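Local coordinates for protein glucose-6-phosphate dehydrogenase (Trypanosoma cruzi, PDB 5AQ1) that catalyses the NADP-dependent oxidation of glucose 6-phosphate to 6-phosphogluconolactone, the entry step of the pentose phosphate pathway, at residues K46-N59 with F90-F104. Numbering follows the deposited sequence.
Sequences KKKTFPALFQLYCN and FFTRLDERGCHVGNF
The loop from F90 runs beside helix 43-58, with CA atoms 5.1 Å apart at P51 and F91, swings away around D95-E96, and returns with CA atoms 5.8 Å apart at C58 and C99 before turning into the short helix that carries F104. F54 lies at the centre of an aromatic cluster. Its ring forms an offset stack on F91 (planes at 10°), while C58 SG lies above the opposite face, toward the rim. F54 makes an offset edge-to-face contact with F104 (planes at 60°), F54 CD1 coming within 3.5 Å of F104 CD2. The F104 ring lies over F54 CA and alongside Y57 CB. Within the Rossmann-type coenzyme domain, helix 43-58 follows the first strand, 33-38, and F104 also packs on I68 of the adjacent strand, so the cluster extends to the parallel sheet. At the far end a disulfide joins C58 SG to C99 SG (chi3 -81°). Q55, bent at chi2, turns its amide to the loop: Q55 NE2 gives a weak bond to T92 O (2.8 Å), whereas a bond from R97 NH2 to Q55 OE1 is doubtful, being too short and made by a poorly ordered side chain. Nearer the coenzyme, K46 CG lies over the F90 ring, 4.3 Å from its centroid.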
loop_
_atom_site.group_PDB
_atom_site.type_symbol
_atom_site.label_atom_id
_atom_site.label_comp_id
_atom_site.label_asym_id
_atom_site.label_seq_id
_atom_site.Cartn_x
_atom_site.Cartn_y
_atom_site.Cartn_z
ATOM N N LYS B 46 13.767 -30.429 -38.663
ATOM C CA LYS B 46 15.231 -30.484 -38.684
ATOM C C LYS B 46 15.897 -29.349 -37.907
ATOM O O LYS B 46 16.971 -29.540 -37.338
ATOM C CB LYS B 46 15.760 -30.519 -40.125
ATOM C CG LYS B 46 15.602 -29.226 -40.912
ATOM C CD LYS B 46 16.087 -29.378 -42.345
ATOM C CE LYS B 46 15.254 -28.543 -43.304
ATOM N NZ LYS B 46 15.843 -28.508 -44.671
ATOM N N LYS B 47 15.268 -28.177 -37.884
ATOM C CA LYS B 47 15.866 -27.000 -37.247
ATOM C C LYS B 47 15.610 -26.914 -35.745
ATOM O O LYS B 47 16.441 -26.385 -35.010
ATOM C CB LYS B 47 15.388 -25.717 -37.930
ATOM C CG LYS B 47 16.082 -25.460 -39.254
ATOM C CD LYS B 47 15.523 -24.242 -39.967
ATOM C CE LYS B 47 16.444 -23.814 -41.097
ATOM N NZ LYS B 47 15.725 -23.014 -42.121
ATOM N N LYS B 48 14.466 -27.425 -35.294
ATOM C CA LYS B 48 14.071 -27.307 -33.892
ATOM C C LYS B 48 13.773 -28.640 -33.207
ATOM O O LYS B 48 14.331 -28.933 -32.153
ATOM C CB LYS B 48 12.859 -26.378 -33.775
ATOM C CG LYS B 48 13.149 -24.934 -34.158
ATOM C CD LYS B 48 14.229 -24.328 -33.273
ATOM C CE LYS B 48 14.424 -22.844 -33.528
ATOM N NZ LYS B 48 15.638 -22.349 -32.821
ATOM N N THR B 49 12.901 -29.444 -33.803
ATOM C CA THR B 49 12.412 -30.654 -33.148
ATOM C C THR B 49 13.519 -31.676 -32.873
ATOM O O THR B 49 13.779 -32.012 -31.718
ATOM C CB THR B 49 11.285 -31.312 -33.966
ATOM O OG1 THR B 49 10.420 -30.298 -34.491
ATOM C CG2 THR B 49 10.473 -32.268 -33.097
ATOM N N PHE B 50 14.170 -32.160 -33.927
ATOM C CA PHE B 50 15.210 -33.183 -33.775
ATOM C C PHE B 50 16.410 -32.702 -32.948
ATOM O O PHE B 50 16.921 -33.461 -32.123
ATOM C CB PHE B 50 15.671 -33.719 -35.142
ATOM C CG PHE B 50 14.677 -34.637 -35.802
ATOM C CD1 PHE B 50 14.377 -35.872 -35.243
ATOM C CD2 PHE B 50 14.048 -34.272 -36.989
ATOM C CE1 PHE B 50 13.458 -36.718 -35.845
ATOM C CE2 PHE B 50 13.134 -35.116 -37.598
ATOM C CZ PHE B 50 12.836 -36.341 -37.024
ATOM N N PRO B 51 16.869 -31.450 -33.166
ATOM C CA PRO B 51 17.940 -30.901 -32.323
ATOM C C PRO B 51 17.594 -30.829 -30.837
ATOM O O PRO B 51 18.449 -31.100 -29.995
ATOM C CB PRO B 51 18.151 -29.497 -32.894
ATOM C CG PRO B 51 17.761 -29.622 -34.320
ATOM C CD PRO B 51 16.604 -30.581 -34.329
ATOM N N ALA B 52 16.354 -30.462 -30.523
ATOM C CA ALA B 52 15.891 -30.433 -29.132
ATOM C C ALA B 52 15.906 -31.836 -28.527
ATOM O O ALA B 52 16.368 -32.032 -27.402
ATOM C CB ALA B 52 14.495 -29.830 -29.046
ATOM N N LEU B 53 15.401 -32.806 -29.286
ATOM C CA LEU B 53 15.408 -34.204 -28.862
ATOM C C LEU B 53 16.829 -34.714 -28.630
ATOM O O LEU B 53 17.067 -35.480 -27.697
ATOM C CB LEU B 53 14.689 -35.083 -29.896
ATOM C CG LEU B 53 13.171 -34.896 -30.027
ATOM C CD1 LEU B 53 12.647 -35.549 -31.296
ATOM C CD2 LEU B 53 12.446 -35.447 -28.809
ATOM N N PHE B 54 17.768 -34.292 -29.478
ATOM C CA PHE B 54 19.181 -34.648 -29.304
ATOM C C PHE B 54 19.707 -34.152 -27.960
ATOM O O PHE B 54 20.346 -34.905 -27.223
ATOM C CB PHE B 54 20.032 -34.081 -30.445
ATOM C CG PHE B 54 21.514 -34.261 -30.251
ATOM C CD1 PHE B 54 22.072 -35.530 -30.184
ATOM C CD2 PHE B 54 22.355 -33.162 -30.145
ATOM C CE1 PHE B 54 23.436 -35.703 -30.011
ATOM C CE2 PHE B 54 23.723 -33.327 -29.972
ATOM C CZ PHE B 54 24.263 -34.599 -29.904
ATOM N N GLN B 55 19.426 -32.890 -27.643
ATOM C CA GLN B 55 19.855 -32.305 -26.372
ATOM C C GLN B 55 19.233 -33.026 -25.179
ATOM O O GLN B 55 19.904 -33.253 -24.172
ATOM C CB GLN B 55 19.512 -30.813 -26.310
ATOM C CG GLN B 55 20.276 -29.940 -27.299
ATOM C CD GLN B 55 21.779 -30.051 -27.141
ATOM O OE1 GLN B 55 22.285 -30.206 -26.031
ATOM N NE2 GLN B 55 22.502 -29.984 -28.254
ATOM N N LEU B 56 17.955 -33.381 -25.292
ATOM C CA LEU B 56 17.273 -34.121 -24.232
ATOM C C LEU B 56 17.888 -35.502 -24.033
ATOM O O LEU B 56 18.013 -35.965 -22.901
ATOM C CB LEU B 56 15.774 -34.251 -24.524
ATOM C CG LEU B 56 14.929 -32.980 -24.421
ATOM C CD1 LEU B 56 13.482 -33.304 -24.760
ATOM C CD2 LEU B 56 15.028 -32.348 -23.041
ATOM N N TYR B 57 18.268 -36.156 -25.129
ATOM C CA TYR B 57 18.948 -37.445 -25.051
ATOM C C TYR B 57 20.268 -37.300 -24.300
ATOM O O TYR B 57 20.541 -38.057 -23.373
ATOM C CB TYR B 57 19.199 -38.010 -26.451
ATOM C CG TYR B 57 19.768 -39.414 -26.462
ATOM C CD1 TYR B 57 18.952 -40.515 -26.213
ATOM C CD2 TYR B 57 21.120 -39.645 -26.737
ATOM C CE1 TYR B 57 19.461 -41.805 -26.225
ATOM C CE2 TYR B 57 21.639 -40.933 -26.754
ATOM C CZ TYR B 57 20.806 -42.009 -26.497
ATOM O OH TYR B 57 21.306 -43.293 -26.510
ATOM N N CYS B 58 21.066 -36.308 -24.693
ATOM C CA CYS B 58 22.392 -36.087 -24.109
ATOM C C CYS B 58 22.379 -35.737 -22.624
ATOM O O CYS B 58 23.335 -36.037 -21.911
ATOM C CB CYS B 58 23.128 -34.983 -24.867
ATOM S SG CYS B 58 23.626 -35.429 -26.544
ATOM N N ASN B 59 21.309 -35.096 -22.162
ATOM C CA ASN B 59 21.188 -34.719 -20.755
ATOM C C ASN B 59 20.519 -35.796 -19.903
ATOM O O ASN B 59 20.188 -35.549 -18.745
ATOM C CB ASN B 59 20.419 -33.400 -20.622
ATOM C CG ASN B 59 21.099 -32.246 -21.349
ATOM O OD1 ASN B 59 22.296 -32.288 -21.635
ATOM N ND2 ASN B 59 20.330 -31.205 -21.646
ATOM N N PHE B 90 22.235 -29.816 -37.901
ATOM C CA PHE B 90 21.595 -28.795 -37.066
ATOM C C PHE B 90 21.775 -29.005 -35.560
ATOM O O PHE B 90 21.254 -28.223 -34.764
ATOM C CB PHE B 90 20.107 -28.707 -37.402
ATOM C CG PHE B 90 19.832 -28.271 -38.812
ATOM C CD1 PHE B 90 19.723 -29.205 -39.832
ATOM C CD2 PHE B 90 19.681 -26.925 -39.121
ATOM C CE1 PHE B 90 19.470 -28.806 -41.134
ATOM C CE2 PHE B 90 19.427 -26.520 -40.421
ATOM C CZ PHE B 90 19.320 -27.462 -41.429
ATOM N N PHE B 91 22.513 -30.041 -35.164
ATOM C CA PHE B 91 22.793 -30.273 -33.746
ATOM C C PHE B 91 23.882 -29.317 -33.271
ATOM O O PHE B 91 24.836 -29.034 -34.000
ATOM C CB PHE B 91 23.239 -31.719 -33.479
ATOM C CG PHE B 91 22.232 -32.775 -33.868
ATOM C CD1 PHE B 91 20.917 -32.453 -34.214
ATOM C CD2 PHE B 91 22.602 -34.115 -33.851
ATOM C CE1 PHE B 91 20.015 -33.445 -34.563
ATOM C CE2 PHE B 91 21.702 -35.108 -34.195
ATOM C CZ PHE B 91 20.407 -34.774 -34.550
ATOM N N THR B 92 23.739 -28.837 -32.042
ATOM C CA THR B 92 24.689 -27.898 -31.456
ATOM C C THR B 92 25.311 -28.498 -30.201
ATOM O O THR B 92 24.883 -29.557 -29.731
ATOM C CB THR B 92 24.012 -26.555 -31.104
ATOM O OG1 THR B 92 23.097 -26.736 -30.015
ATOM C CG2 THR B 92 23.273 -25.990 -32.316
ATOM N N ARG B 93 26.325 -27.811 -29.674
ATOM C CA ARG B 93 27.034 -28.226 -28.463
ATOM C C ARG B 93 27.623 -29.633 -28.598
ATOM O O ARG B 93 27.710 -30.386 -27.623
ATOM C CB ARG B 93 26.092 -28.139 -27.252
ATOM C CG ARG B 93 25.350 -26.804 -27.095
ATOM C CD ARG B 93 25.379 -26.272 -25.673
ATOM N NE ARG B 93 25.206 -27.281 -24.640
ATOM C CZ ARG B 93 26.149 -27.680 -23.780
ATOM N NH1 ARG B 93 27.399 -27.209 -23.813
ATOM N NH2 ARG B 93 25.835 -28.591 -22.874
ATOM N N LEU B 94 28.044 -29.959 -29.818
ATOM C CA LEU B 94 28.599 -31.269 -30.140
ATOM C C LEU B 94 29.923 -31.496 -29.418
ATOM O O LEU B 94 30.144 -32.549 -28.818
ATOM C CB LEU B 94 28.800 -31.393 -31.656
ATOM C CG LEU B 94 27.529 -31.583 -32.488
ATOM C CD1 LEU B 94 27.727 -31.119 -33.923
ATOM C CD2 LEU B 94 27.092 -33.038 -32.450
ATOM N N ASP B 95 30.797 -30.495 -29.474
ATOM C CA ASP B 95 32.111 -30.586 -28.846
ATOM C C ASP B 95 32.058 -30.379 -27.333
ATOM O O ASP B 95 32.910 -30.898 -26.627
ATOM C CB ASP B 95 33.087 -29.590 -29.477
ATOM C CG ASP B 95 33.354 -29.874 -30.946
ATOM O OD1 ASP B 95 32.947 -30.943 -31.455
ATOM O OD2 ASP B 95 33.980 -29.020 -31.596
ATOM N N GLU B 96 31.056 -29.655 -26.828
ATOM C CA GLU B 96 31.078 -29.207 -25.430
ATOM C C GLU B 96 30.981 -30.371 -24.432
ATOM O O GLU B 96 31.721 -30.417 -23.444
ATOM C CB GLU B 96 29.962 -28.186 -25.181
ATOM C CG GLU B 96 30.137 -26.875 -25.973
ATOM C CD GLU B 96 31.203 -25.967 -25.395
ATOM O OE1 GLU B 96 30.969 -25.434 -24.294
ATOM O OE2 GLU B 96 32.263 -25.778 -26.038
ATOM N N ARG B 97 30.066 -31.295 -24.702
ATOM C CA ARG B 97 29.952 -32.553 -23.958
ATOM C C ARG B 97 30.492 -33.701 -24.798
ATOM O O ARG B 97 30.540 -33.594 -26.017
ATOM C CB ARG B 97 28.492 -32.815 -23.622
ATOM C CG ARG B 97 27.970 -31.913 -22.518
ATOM C CD ARG B 97 26.547 -32.262 -22.072
ATOM N NE ARG B 97 25.396 -31.617 -22.758
ATOM C CZ ARG B 97 25.209 -31.404 -24.069
ATOM N NH1 ARG B 97 26.088 -31.736 -24.995
ATOM N NH2 ARG B 97 24.083 -30.810 -24.466
ATOM N N GLY B 98 30.900 -34.795 -24.155
ATOM C CA GLY B 98 31.237 -36.027 -24.877
ATOM C C GLY B 98 30.006 -36.889 -25.107
ATOM O O GLY B 98 29.988 -38.065 -24.740
ATOM N N CYS B 99 28.974 -36.300 -25.714
ATOM C CA CYS B 99 27.744 -37.022 -26.032
ATOM C C CYS B 99 27.846 -37.530 -27.460
ATOM O O CYS B 99 28.063 -36.744 -28.384
ATOM C CB CYS B 99 26.512 -36.124 -25.889
ATOM S SG CYS B 99 24.954 -36.953 -26.297
ATOM N N HIS B 100 27.688 -38.840 -27.636
ATOM C CA HIS B 100 27.867 -39.465 -28.941
ATOM C C HIS B 100 26.634 -39.262 -29.818
ATOM O O HIS B 100 25.503 -39.507 -29.390
ATOM C CB HIS B 100 28.183 -40.956 -28.783
ATOM C CG HIS B 100 28.646 -41.620 -30.045
ATOM N ND1 HIS B 100 29.477 -41.000 -30.955
ATOM C CD2 HIS B 100 28.415 -42.862 -30.534
ATOM C CE1 HIS B 100 29.723 -41.824 -31.958
ATOM N NE2 HIS B 100 29.092 -42.961 -31.726
ATOM N N VAL B 101 26.872 -38.813 -31.048
ATOM C CA VAL B 101 25.806 -38.499 -32.000
ATOM C C VAL B 101 25.196 -39.774 -32.574
ATOM O O VAL B 101 23.980 -39.863 -32.729
ATOM C CB VAL B 101 26.327 -37.615 -33.159
ATOM C CG1 VAL B 101 25.217 -37.313 -34.160
ATOM C CG2 VAL B 101 26.917 -36.319 -32.623
ATOM N N GLY B 102 26.044 -40.750 -32.895
ATOM C CA GLY B 102 25.596 -42.021 -33.461
ATOM C C GLY B 102 24.602 -42.770 -32.589
ATOM O O GLY B 102 23.659 -43.375 -33.100
ATOM N N ASN B 103 24.818 -42.734 -31.275
ATOM C CA ASN B 103 23.911 -43.367 -30.310
ATOM C C ASN B 103 22.505 -42.787 -30.371
ATOM O O ASN B 103 21.524 -43.532 -30.327
ATOM C CB ASN B 103 24.455 -43.241 -28.880
ATOM C CG ASN B 103 25.638 -44.158 -28.616
ATOM O OD1 ASN B 103 25.832 -45.162 -29.305
ATOM N ND2 ASN B 103 26.435 -43.819 -27.609
ATOM N N PHE B 104 22.412 -41.465 -30.481
ATOM C CA PHE B 104 21.118 -40.808 -30.629
ATOM C C PHE B 104 20.459 -41.132 -31.972
ATOM O O PHE B 104 19.268 -41.442 -32.020
ATOM C CB PHE B 104 21.249 -39.293 -30.469
ATOM C CG PHE B 104 19.965 -38.549 -30.714
ATOM C CD1 PHE B 104 18.887 -38.704 -29.855
ATOM C CD2 PHE B 104 19.829 -37.708 -31.811
ATOM C CE1 PHE B 104 17.700 -38.032 -30.078
ATOM C CE2 PHE B 104 18.646 -37.030 -32.038
ATOM C CZ PHE B 104 17.580 -37.192 -31.171
#